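Local coordinates for beta-n-acetylhexosaminidase (PDB 4AZC), which probably removes terminal N-acetylhexosamine sugars from glycans as a family 20 glycoside hydrolase, and here holds a thiazolidine-fused sugar ligand in its pocket, at residues G18-T23 and Y84-G89; S14-R19 and S327-R332; P118-A123 and G180-A185. One frame throughout, in Å; residues are numbered along the deposited sequence. Where two conformers were deposited one is given.

All three contacts touch one ligand within a single barrel-type catalytic domain, interaction 1 through Arg-19 alone, and their chemistry changes with depth. Interaction 2 is buried and joins strands 10-16 and 321-329 through backbone bonds that give way to a charged cluster beyond the paired residues. Interaction 1 starts from the same stretch, sharing Gly-18 and Arg-19, but runs outward to a partly exposed turn held by one carboxylate, one water and a ring face. Interaction 3, also buried, joins two loops across waters and a histidine-carboxylate bond. Arg-19 NH2 packs 3.4 Å from His-120 CE1, which brings both interactions 1 and 2 up against interaction 3.

Interaction 1 (G18-T23 and Y84-G89); sequences GRKYFT and YDDPNG. With NGW ((2S,3aR,5R,6S,7R,7aR)-5-(hydroxymethyl)-2-methyl-2,3a,5,6,7,7a-hexahydro-1H-pyrano[3,2-d][1,3]thiazole-6,7-diol), chain K.
Tyr-21 lays its ring flat over the end of the turn at Gly-89. The CA of Gly-89 stands 3.6 Å from the centroid of the Tyr-21 ring and 12° off its normal, which meets the criterion for a CH-pi contact. The torsion that puts the ring there holds CG anti to the backbone N (chi1 -178°). The carbonyl of Asn-88 approaches the same ring obliquely, its O lying 3.3 Å from Tyr-21 CE2.

Beside this ring contact, Asp-86 reaches back to the backbone of the other segment. Its OD2 accepts from Tyr-21 N at 2.9 Å with an N-H...O angle of 158°, on the anti side and somewhat out of the carboxylate plane. Its OD1 is engaged within its own segment, taking the N-H of Asn-88 from above the plane, so that both oxygens are tied and the carboxylate's rotation is fixed. One water completes the seam: it donates to Asp-86 OD2 (2.7 Å) and to Tyr-21 O, and accepts from Lys-20 NZ and Asn-88 ND2. Four partners thus hold it in place. Lys-20 NZ remains 4.4 Å from Asp-86 OD2, too far for a salt bridge, and bonds instead to the carbonyls of Pro-333 and Ala-335. Tyr-84 brings its ring edge up to the carbonyl O of Arg-19.

Arg-19 itself leads away with an extended chain to the ligand. Its NH2 donates to O3 at 2.8 Å, whereas its NH1 bonds to O3 and O4 are weak. Segment 84-89 holds an Asx turn at Asp-86, within a type I turn from Asp-86 to Gly-89. It joins the loop between helices 69-83 and 94-106 to the loop after strand 10-16, which in this TIM-barrel domain supplies the sugar-binding arginine.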
# COMPACT_ATOMS: atom_id res chain seq x y z
N GLY B 18 9.71 2.76 1.51
CA GLY B 18 10.06 4.17 1.55
C GLY B 18 11.19 4.38 2.55
O GLY B 18 12.18 5.04 2.24
N ARG B 19 11.04 3.81 3.75
CA ARG B 19 12.10 3.88 4.76
C ARG B 19 13.32 3.05 4.38
O ARG B 19 14.46 3.47 4.60
CB ARG B 19 11.58 3.44 6.12
CG ARG B 19 10.66 4.43 6.83
CD ARG B 19 10.50 4.01 8.28
NE ARG B 19 9.66 4.90 9.08
CZ ARG B 19 8.37 4.71 9.32
NH1 ARG B 19 7.73 3.67 8.79
NH2 ARG B 19 7.72 5.56 10.11
N LYS B 20 13.07 1.89 3.77
CA LYS B 20 14.11 0.89 3.52
C LYS B 20 14.07 0.49 2.06
O LYS B 20 12.99 0.36 1.48
CB LYS B 20 13.87 -0.33 4.42
CG LYS B 20 14.91 -1.45 4.28
CD LYS B 20 14.76 -2.48 5.39
CE LYS B 20 15.73 -3.64 5.21
NZ LYS B 20 17.17 -3.23 5.28
N TYR B 21 15.24 0.30 1.45
CA TYR B 21 15.29 -0.14 0.05
C TYR B 21 14.92 -1.62 -0.12
O TYR B 21 15.36 -2.47 0.66
CB TYR B 21 16.66 0.14 -0.57
CG TYR B 21 16.77 -0.24 -2.03
CD1 TYR B 21 16.35 0.64 -3.03
CD2 TYR B 21 17.31 -1.48 -2.41
CE1 TYR B 21 16.46 0.29 -4.37
CE2 TYR B 21 17.41 -1.83 -3.74
CZ TYR B 21 16.98 -0.95 -4.72
OH TYR B 21 17.09 -1.33 -6.04
N PHE B 22 14.11 -1.90 -1.14
CA PHE B 22 13.79 -3.28 -1.57
C PHE B 22 14.11 -3.41 -3.06
O PHE B 22 13.77 -2.51 -3.84
CB PHE B 22 12.30 -3.60 -1.35
CG PHE B 22 11.93 -3.93 0.07
CD1 PHE B 22 11.72 -2.93 1.01
CD2 PHE B 22 11.75 -5.26 0.47
CE1 PHE B 22 11.36 -3.24 2.33
CE2 PHE B 22 11.38 -5.58 1.77
CZ PHE B 22 11.19 -4.56 2.71
N THR B 23 14.77 -4.49 -3.46
CA THR B 23 15.07 -4.69 -4.88
C THR B 23 13.82 -5.06 -5.65
O THR B 23 12.83 -5.49 -5.06
CB THR B 23 16.09 -5.83 -5.11
OG1 THR B 23 15.54 -7.06 -4.61
CG2 THR B 23 17.42 -5.52 -4.40
N TYR B 84 18.44 7.90 5.32
CA TYR B 84 19.13 6.62 5.54
C TYR B 84 19.81 6.21 4.26
O TYR B 84 19.16 6.01 3.23
CB TYR B 84 18.17 5.53 6.05
CG TYR B 84 18.79 4.14 6.13
CD1 TYR B 84 19.96 3.91 6.87
CD2 TYR B 84 18.21 3.06 5.47
CE1 TYR B 84 20.54 2.65 6.93
CE2 TYR B 84 18.77 1.78 5.54
CZ TYR B 84 19.94 1.58 6.28
OH TYR B 84 20.52 0.33 6.35
N ASP B 85 21.13 6.12 4.32
CA ASP B 85 21.92 5.79 3.15
C ASP B 85 22.04 4.28 3.09
O ASP B 85 23.07 3.71 3.45
CB ASP B 85 23.30 6.47 3.21
CG ASP B 85 24.13 6.28 1.93
OD1 ASP B 85 23.69 5.56 1.00
OD2 ASP B 85 25.23 6.86 1.88
N ASP B 86 20.96 3.65 2.64
CA ASP B 86 20.85 2.20 2.53
C ASP B 86 21.93 1.62 1.61
O ASP B 86 22.02 1.97 0.44
CB ASP B 86 19.46 1.82 2.00
CG ASP B 86 19.08 0.39 2.33
OD1 ASP B 86 19.97 -0.48 2.37
OD2 ASP B 86 17.88 0.14 2.54
N PRO B 87 22.76 0.71 2.16
CA PRO B 87 23.77 0.03 1.33
C PRO B 87 23.20 -0.93 0.29
O PRO B 87 23.88 -1.27 -0.67
CB PRO B 87 24.63 -0.72 2.37
CG PRO B 87 23.74 -0.87 3.57
CD PRO B 87 22.88 0.35 3.58
N ASN B 88 21.94 -1.36 0.47
CA ASN B 88 21.29 -2.23 -0.52
C ASN B 88 20.83 -1.48 -1.76
O ASN B 88 20.61 -2.09 -2.81
CB ASN B 88 20.12 -3.00 0.11
CG ASN B 88 20.56 -3.99 1.18
OD1 ASN B 88 21.63 -4.59 1.07
ND2 ASN B 88 19.74 -4.16 2.22
N GLY B 89 20.67 -0.16 -1.64
CA GLY B 89 20.23 0.67 -2.76
C GLY B 89 19.54 1.94 -2.31
O GLY B 89 19.37 2.16 -1.11
O4 NGW K . 6.00 2.56 10.70
C4 NGW K . 4.96 3.13 11.48
C3 NGW K . 4.11 4.04 10.60
C5 NGW K . 4.09 2.01 12.05
O3 NGW K . 4.94 5.05 10.01
C2 NGW K . 2.96 4.66 11.43
N2 NGW K . 1.95 5.31 10.57
C1 NGW K . 2.19 3.58 12.24
C7 NGW K . 1.24 4.28 9.79
C8 NGW K . -0.13 4.82 9.37
S1 NGW K . 1.09 2.87 10.95
O5 NGW K . 3.09 2.62 12.90
C6 NGW K . 4.91 1.02 12.90
O6 NGW K . 5.57 1.72 13.96
O HOH W 1 17.41 -2.55 2.52

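Interaction 2 (S14-R19 and S327-R332). With NGW ((2S,3aR,5R,6S,7R,7aR)-5-(hydroxymethyl)-2-methyl-2,3a,5,6,7,7a-hexahydro-1H-pyrano[3,2-d][1,3]thiazole-6,7-diol), chain K.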
# COMPACT_ATOMS: atom_id res chain seq x y z
N SER B 14 1.09 -4.87 2.88
CA SER B 14 1.77 -3.57 2.80
C SER B 14 3.26 -3.71 3.11
O SER B 14 3.64 -4.38 4.07
CB SER B 14 1.15 -2.57 3.75
OG SER B 14 1.81 -1.33 3.64
N ILE B 15 4.09 -3.03 2.31
CA ILE B 15 5.55 -3.08 2.45
C ILE B 15 6.12 -1.66 2.50
O ILE B 15 5.90 -0.86 1.58
CB ILE B 15 6.23 -3.84 1.25
CG1 ILE B 15 5.62 -5.24 1.06
CG2 ILE B 15 7.76 -3.89 1.40
CD1 ILE B 15 6.00 -6.30 2.11
N ASP B 16 6.86 -1.37 3.57
CA ASP B 16 7.53 -0.08 3.73
C ASP B 16 8.83 -0.02 2.94
O ASP B 16 9.92 -0.21 3.50
CB ASP B 16 7.80 0.16 5.22
CG ASP B 16 8.25 1.58 5.54
OD1 ASP B 16 8.31 2.45 4.63
OD2 ASP B 16 8.54 1.83 6.73
N ALA B 17 8.72 0.25 1.64
CA ALA B 17 9.91 0.44 0.81
C ALA B 17 10.20 1.93 0.60
O ALA B 17 10.83 2.32 -0.38
CB ALA B 17 9.76 -0.28 -0.53
N GLY B 18 9.71 2.76 1.51
CA GLY B 18 10.06 4.17 1.55
C GLY B 18 11.19 4.38 2.55
O GLY B 18 12.18 5.04 2.24
N ARG B 19 11.04 3.81 3.75
CA ARG B 19 12.10 3.88 4.76
C ARG B 19 13.32 3.05 4.38
O ARG B 19 14.46 3.47 4.60
CB ARG B 19 11.58 3.44 6.12
CG ARG B 19 10.66 4.43 6.83
CD ARG B 19 10.50 4.01 8.28
NE ARG B 19 9.66 4.90 9.08
CZ ARG B 19 8.37 4.71 9.32
NH1 ARG B 19 7.73 3.67 8.79
NH2 ARG B 19 7.72 5.56 10.11
N SER B 327 0.48 -5.14 7.41
CA SER B 327 1.51 -4.16 7.13
C SER B 327 2.87 -4.49 7.75
O SER B 327 2.98 -4.75 8.95
CB SER B 327 1.06 -2.76 7.58
OG SER B 327 -0.21 -2.41 7.03
N ILE B 328 3.88 -4.46 6.89
CA ILE B 328 5.27 -4.61 7.29
C ILE B 328 5.92 -3.22 7.31
O ILE B 328 5.84 -2.47 6.33
CB ILE B 328 6.04 -5.54 6.30
CG1 ILE B 328 5.24 -6.83 6.01
CG2 ILE B 328 7.45 -5.82 6.80
CD1 ILE B 328 4.94 -7.72 7.23
N TRP B 329 6.55 -2.87 8.42
CA TRP B 329 7.11 -1.52 8.59
C TRP B 329 8.61 -1.57 8.86
O TRP B 329 9.12 -2.54 9.45
CB TRP B 329 6.41 -0.78 9.71
CG TRP B 329 4.95 -0.55 9.49
CD1 TRP B 329 3.92 -1.25 10.06
CD2 TRP B 329 4.34 0.44 8.65
NE1 TRP B 329 2.71 -0.74 9.63
CE2 TRP B 329 2.94 0.29 8.76
CE3 TRP B 329 4.85 1.44 7.81
CZ2 TRP B 329 2.04 1.11 8.07
CZ3 TRP B 329 3.95 2.26 7.12
CH2 TRP B 329 2.55 2.08 7.25
N ALA B 330 9.31 -0.53 8.45
CA ALA B 330 10.76 -0.50 8.57
C ALA B 330 11.27 0.67 9.42
O ALA B 330 12.23 1.35 9.04
CB ALA B 330 11.40 -0.50 7.18
N ASP B 331 10.63 0.87 10.58
CA ASP B 331 10.94 2.01 11.48
C ASP B 331 12.45 2.22 11.69
O ASP B 331 12.94 3.35 11.70
CB ASP B 331 10.23 1.86 12.83
CG ASP B 331 8.71 1.90 12.72
OD1 ASP B 331 8.15 1.51 11.67
OD2 ASP B 331 8.05 2.33 13.69
N ARG B 332 13.15 1.10 11.84
CA ARG B 332 14.60 1.06 11.86
C ARG B 332 15.04 0.42 10.54
O ARG B 332 15.12 -0.80 10.42
CB ARG B 332 15.08 0.23 13.07
CG ARG B 332 14.73 0.85 14.43
CD ARG B 332 14.88 -0.15 15.57
NE ARG B 332 13.65 -0.91 15.83
CZ ARG B 332 13.43 -2.15 15.40
NH1 ARG B 332 14.34 -2.81 14.70
NH2 ARG B 332 12.28 -2.75 15.70
O4 NGW K . 6.00 2.56 10.70
C4 NGW K . 4.96 3.13 11.48
C3 NGW K . 4.11 4.04 10.60
C5 NGW K . 4.09 2.01 12.05
O3 NGW K . 4.94 5.05 10.01
C2 NGW K . 2.96 4.66 11.43
N2 NGW K . 1.95 5.31 10.57
C1 NGW K . 2.19 3.58 12.24
C7 NGW K . 1.24 4.28 9.79
C8 NGW K . -0.13 4.82 9.37
S1 NGW K . 1.09 2.87 10.95
O5 NGW K . 3.09 2.62 12.90
C6 NGW K . 4.91 1.02 12.90
O6 NGW K . 5.57 1.72 13.96
O HOH W 2 3.58 -1.07 5.53
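Asp-16 OD2 is gripped by two donors arriving from opposite faces of its carboxylate plane: Ala-330 N across the contact at 3.0 Å, on the anti side, and Arg-19 NH1 on the syn side at 2.9 Å, nearly in the guanidinium plane. With CG anti to the backbone N (chi1 -169°), Asp-16 carries OD2 across to Ala-330. Its OD1 takes the N-H of Arg-19, forming an Asx motif, so the carboxylate ties the turn at 16-19 to Ala-330 and sets the guanidinium.

The tight part lies behind it. Strand segments 14-16 and 327-329 run parallel, 8° apart, with Ile-328 N donating to Ser-14 O at 2.8 Å and a weaker bond from Asp-16 N to Ile-328 O. Ile-15 CD1 lies alongside Ile-328 CG1, 4.0 Å away, both side chains pointing the same way.

Toward the pocket the direct contact between the segments is looser. Asp-331, partly exposed, has OD1 over a guanidinium face, 3.6 Å from Arg-19 NH1, a long ion pair with no N-H aimed at it. The ligand fills in: O4 donates to Asp-331 OD1 and O6 to OD2, each at 2.6 Å. Trp-329 receives the sugar on one ring face, and a water bound to Ser-14 OG and Ile-328 O covers the other.

Strand 10-16 pairs on with strand 41-45, whose His-43 also bonds Ser-14 OG; strand 281-282 joins 321-329, and helix 339-351 packs on Ile-328.

Interaction 3 (P118-A123 and G180-A185); sequences PGHMDA and GTDEYA. With NGW ((2S,3aR,5R,6S,7R,7aR)-5-(hydroxymethyl)-2-methyl-2,3a,5,6,7,7a-hexahydro-1H-pyrano[3,2-d][1,3]thiazole-6,7-diol), chain K.
His-120 points one ring nitrogen between two neighbouring carboxylates, and only one of them is hydrogen-bonded to it. NE2 donates to Glu-183 OE1 at 3.0 Å, with the oxygen essentially in the ring plane and using its anti lone pair, although the N-H...O angle of 135° is bent. Asp-182 OD2 is almost as close, 3.1 Å from His-120 NE2, yet its angle is too poor for a bond.

The torsions explain how two adjacent acids converge. Asp-182 has CG between its backbone N and carbonyl carbon (chi1 67°), and Asn-116 ND2 holds its OD1. Glu-183 instead extends its chain beyond CG to bring OE1 to the histidine edge. Its carboxylate is turned 29° from the imidazole plane. On the far side of the ring, ND1 bonds to Asp-49, a second-shell acid that also pairs with Arg-19, so the imidazole is held at both nitrogens.

The backbones meet through water. One accepts from His-120 N and donates to Glu-183 O at 2.7 Å, lying over a face of the histidine ring; another lies 2.7 Å from Asp-182 O and accepts weakly from Gly-119 N. Farther back, Pro-118, which follows a cis peptide, sets its CG at the edge of the Tyr-184 ring, 3.7 Å from CD1, in plain apolar packing.

The ligand reads this pair directly. Its N2 donates to Asp-182 OD2 at 2.6 Å and only weakly to Glu-183 OE1, which also lies 3.2 Å from ligand C2. This pattern is consistent with the Asp-Glu pair of family 20 enzymes, in which the aspartate orients the substrate's acetamido group for substrate-assisted catalysis and the glutamate acts as acid/base.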
# COMPACT_ATOMS: atom_id res chain seq x y z
N PRO B 118 1.73 15.37 4.34
CA PRO B 118 2.82 16.30 4.64
C PRO B 118 3.72 15.84 5.78
O PRO B 118 4.63 16.57 6.16
CB PRO B 118 2.06 17.57 5.05
CG PRO B 118 0.84 17.04 5.73
CD PRO B 118 0.47 15.79 4.96
N GLY B 119 3.48 14.65 6.32
CA GLY B 119 4.41 14.03 7.29
C GLY B 119 5.24 12.96 6.59
O GLY B 119 5.13 12.77 5.38
N HIS B 120 6.08 12.25 7.34
CA HIS B 120 6.92 11.20 6.77
C HIS B 120 7.49 11.57 5.39
O HIS B 120 7.35 10.83 4.42
CB HIS B 120 6.15 9.88 6.69
CG HIS B 120 5.68 9.36 8.01
ND1 HIS B 120 6.53 8.78 8.92
CD2 HIS B 120 4.45 9.35 8.58
CE1 HIS B 120 5.85 8.42 9.99
NE2 HIS B 120 4.59 8.76 9.82
N MET B 121 8.12 12.74 5.32
CA MET B 121 8.65 13.23 4.07
C MET B 121 10.04 13.87 4.24
O MET B 121 10.35 14.85 3.58
CB MET B 121 7.65 14.20 3.43
CG MET B 121 7.31 15.43 4.26
SD MET B 121 6.28 16.59 3.37
CE MET B 121 7.40 17.13 2.07
N ASP B 122 10.85 13.28 5.13
CA ASP B 122 12.24 13.68 5.39
C ASP B 122 13.03 13.96 4.11
O ASP B 122 13.65 15.02 3.97
CB ASP B 122 13.01 12.59 6.19
CG ASP B 122 12.30 12.14 7.49
OD1 ASP B 122 11.05 11.98 7.50
OD2 ASP B 122 13.01 11.91 8.49
N ALA B 123 13.02 12.99 3.19
CA ALA B 123 13.78 13.07 1.94
C ALA B 123 13.36 14.27 1.09
O ALA B 123 14.21 14.95 0.54
CB ALA B 123 13.66 11.78 1.14
N GLY B 180 -1.31 9.16 2.05
CA GLY B 180 -0.88 9.06 3.44
C GLY B 180 -1.56 9.99 4.44
O GLY B 180 -2.66 9.70 4.91
N THR B 181 -0.88 11.09 4.75
CA THR B 181 -1.29 12.11 5.75
C THR B 181 -1.24 11.69 7.23
O THR B 181 -1.71 12.42 8.11
CB THR B 181 -2.64 12.82 5.40
OG1 THR B 181 -3.75 11.92 5.60
CG2 THR B 181 -2.64 13.34 3.96
N ASP B 182 -0.64 10.54 7.50
CA ASP B 182 -0.54 10.05 8.87
C ASP B 182 0.49 10.80 9.70
O ASP B 182 1.46 11.38 9.16
CB ASP B 182 -0.25 8.54 8.89
CG ASP B 182 1.13 8.20 8.37
OD1 ASP B 182 1.45 8.60 7.23
OD2 ASP B 182 1.90 7.50 9.08
N GLU B 183 0.27 10.81 11.01
CA GLU B 183 1.26 11.30 12.00
C GLU B 183 1.95 12.66 11.67
O GLU B 183 3.19 12.74 11.65
CB GLU B 183 2.30 10.20 12.29
CG GLU B 183 1.71 8.94 12.95
CD GLU B 183 2.71 7.81 13.21
OE1 GLU B 183 3.65 7.60 12.41
OE2 GLU B 183 2.53 7.11 14.23
N TYR B 184 1.15 13.71 11.44
CA TYR B 184 1.69 15.08 11.26
C TYR B 184 2.66 15.49 12.37
O TYR B 184 2.36 15.33 13.56
CB TYR B 184 0.57 16.15 11.16
CG TYR B 184 1.09 17.50 10.67
CD1 TYR B 184 1.18 17.78 9.30
CD2 TYR B 184 1.55 18.47 11.56
CE1 TYR B 184 1.69 19.00 8.83
CE2 TYR B 184 2.07 19.69 11.10
CZ TYR B 184 2.14 19.95 9.74
OH TYR B 184 2.65 21.15 9.27
N ALA B 185 3.83 15.98 11.96
CA ALA B 185 4.90 16.47 12.85
C ALA B 185 5.11 15.73 14.19
O ALA B 185 5.37 16.38 15.22
CB ALA B 185 4.74 17.98 13.09
O4 NGW K . 6.00 2.56 10.70
C4 NGW K . 4.96 3.13 11.48
C3 NGW K . 4.11 4.04 10.60
C5 NGW K . 4.09 2.01 12.05
O3 NGW K . 4.94 5.05 10.01
C2 NGW K . 2.96 4.66 11.43
N2 NGW K . 1.95 5.31 10.57
C1 NGW K . 2.19 3.58 12.24
C7 NGW K . 1.24 4.28 9.79
C8 NGW K . -0.13 4.82 9.37
S1 NGW K . 1.09 2.87 10.95
O5 NGW K . 3.09 2.62 12.90
C6 NGW K . 4.91 1.02 12.90
O6 NGW K . 5.57 1.72 13.96
O HOH W 3 2.01 12.06 6.56
O HOH W 4 5.57 12.36 10.36